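Local coordinates for IPT/TIG domain-containing protein BACOVA_02650 (Bacteroides ovatus, PDB 5E7G) that binds xyloglucan at the bacterial cell surface, probably before the polysaccharide is transported into the periplasm for degradation, at residues F127-A132 with C183-A188. Numbering follows the deposited sequence.
Sequences FYEVQA and CYTSSA
The Y184 ring is met obliquely by two flat groups, the carboxylate of E129 and the amide of Q131, neither of them stacked on it. The carboxylate plane is inclined 43° to the ring and the amide plane 76°. Both groups reach the root of the tyrosine: E129 OE2 lies 3.6 Å from Y184 CB, while Q131 NE2 comes within 3.4 Å of Y184 CA. The ring itself swings away from 127-132, because chi1 (-175°) puts CG trans to the amide nitrogen; there it stacks with H97 and its hydroxyl bonds to D23. The backbones touch through E129 O, which takes a weak, bent bond from Y184 N (3.3 Å) and a CA-H···O contact from C183. C183 SG lies 3.2 Å from Y128 O and 4.0 Å from V130 CG2. On the polar side, one water accepts a bond from T185 N and lies 2.7 Å from E129 OE2. A second water donates to both E129 OE2 and T185 OG1, and T185 OG1 bonds to S100 O as well.

In fold terms, the turn between strands 178-183 and 187-193 meets the 127-132 loop of the second IPT/TIG repeat. Q131 and A132 both face E182, a classic beta bulge. Through H97, D23 and S100, E129, Y184 and T185 also touch earlier parts of the chain. The chemistry implies a shared join: side-chain packing and one weak backbone bond work directly, while the carboxylate reaches T185 through water.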
# COMPACT_ATOMS: atom_id res chain seq x y z
N PHE A 127 16.45 -19.45 10.60
CA PHE A 127 17.80 -19.06 10.21
C PHE A 127 18.84 -19.91 10.95
O PHE A 127 19.78 -19.38 11.54
CB PHE A 127 18.04 -17.57 10.48
CG PHE A 127 17.23 -16.66 9.60
CD1 PHE A 127 16.97 -16.99 8.28
CD2 PHE A 127 16.74 -15.47 10.10
CE1 PHE A 127 16.23 -16.15 7.48
CE2 PHE A 127 16.00 -14.63 9.30
CZ PHE A 127 15.75 -14.97 7.99
N TYR A 128 18.65 -21.22 10.91
CA TYR A 128 19.58 -22.16 11.52
C TYR A 128 20.76 -22.39 10.59
O TYR A 128 20.58 -22.46 9.37
CB TYR A 128 18.88 -23.50 11.81
CG TYR A 128 17.61 -23.40 12.63
CD1 TYR A 128 17.65 -22.99 13.96
CD2 TYR A 128 16.38 -23.74 12.08
CE1 TYR A 128 16.50 -22.90 14.71
CE2 TYR A 128 15.22 -23.66 12.84
CZ TYR A 128 15.29 -23.24 14.15
OH TYR A 128 14.14 -23.15 14.91
N GLU A 129 21.95 -22.52 11.16
CA GLU A 129 23.10 -23.01 10.41
C GLU A 129 23.43 -22.12 9.21
O GLU A 129 23.80 -22.61 8.14
CB GLU A 129 22.82 -24.45 9.95
CG GLU A 129 22.43 -25.39 11.09
CD GLU A 129 21.85 -26.71 10.62
OE1 GLU A 129 22.19 -27.76 11.21
OE2 GLU A 129 21.03 -26.71 9.67
N VAL A 130 23.28 -20.81 9.40
CA VAL A 130 23.65 -19.84 8.37
C VAL A 130 25.12 -20.00 7.99
O VAL A 130 26.01 -19.86 8.83
CB VAL A 130 23.40 -18.39 8.85
CG1 VAL A 130 23.88 -17.37 7.82
CG2 VAL A 130 21.92 -18.19 9.14
N GLN A 131 25.37 -20.32 6.73
CA GLN A 131 26.73 -20.48 6.23
C GLN A 131 27.26 -19.17 5.64
O GLN A 131 28.35 -18.72 5.99
CB GLN A 131 26.77 -21.60 5.18
CG GLN A 131 26.40 -22.97 5.73
CD GLN A 131 26.23 -24.01 4.65
OE1 GLN A 131 26.13 -23.69 3.47
NE2 GLN A 131 26.19 -25.28 5.05
N ALA A 132 26.48 -18.57 4.75
CA ALA A 132 26.87 -17.33 4.08
C ALA A 132 25.67 -16.42 3.85
O ALA A 132 24.52 -16.86 3.85
CB ALA A 132 27.56 -17.64 2.77
N CYS A 183 21.82 -21.35 4.06
CA CYS A 183 21.84 -22.26 5.20
C CYS A 183 22.21 -23.67 4.76
O CYS A 183 22.23 -23.97 3.57
CB CYS A 183 20.49 -22.27 5.92
SG CYS A 183 20.06 -20.70 6.70
N TYR A 184 22.50 -24.53 5.73
CA TYR A 184 22.84 -25.93 5.47
C TYR A 184 21.71 -26.63 4.72
O TYR A 184 21.96 -27.31 3.72
CB TYR A 184 23.13 -26.65 6.79
CG TYR A 184 23.60 -28.08 6.66
CD1 TYR A 184 22.70 -29.11 6.39
CD2 TYR A 184 24.94 -28.41 6.83
CE1 TYR A 184 23.13 -30.42 6.27
CE2 TYR A 184 25.37 -29.72 6.72
CZ TYR A 184 24.46 -30.72 6.44
OH TYR A 184 24.89 -32.03 6.33
N THR A 185 20.49 -26.46 5.20
CA THR A 185 19.33 -27.15 4.63
C THR A 185 19.03 -26.65 3.22
O THR A 185 18.75 -27.44 2.32
CB THR A 185 18.07 -26.96 5.51
OG1 THR A 185 18.30 -27.55 6.80
CG2 THR A 185 16.84 -27.61 4.88
N SER A 186 19.09 -25.33 3.05
CA SER A 186 18.79 -24.69 1.77
C SER A 186 19.07 -23.18 1.88
O SER A 186 19.65 -22.72 2.86
CB SER A 186 17.34 -24.93 1.35
OG SER A 186 16.44 -24.39 2.31
N SER A 187 18.65 -22.43 0.87
CA SER A 187 18.86 -20.98 0.85
C SER A 187 17.55 -20.23 0.72
O SER A 187 16.60 -20.72 0.11
CB SER A 187 19.78 -20.62 -0.31
OG SER A 187 20.97 -21.37 -0.24
N ALA A 188 17.50 -19.04 1.32
CA ALA A 188 16.31 -18.19 1.23
C ALA A 188 16.65 -16.92 0.45
O ALA A 188 17.77 -16.41 0.56
CB ALA A 188 15.79 -17.85 2.60
O HOH W 1 19.96 -25.39 7.59
O HOH W 2 19.80 -28.56 8.58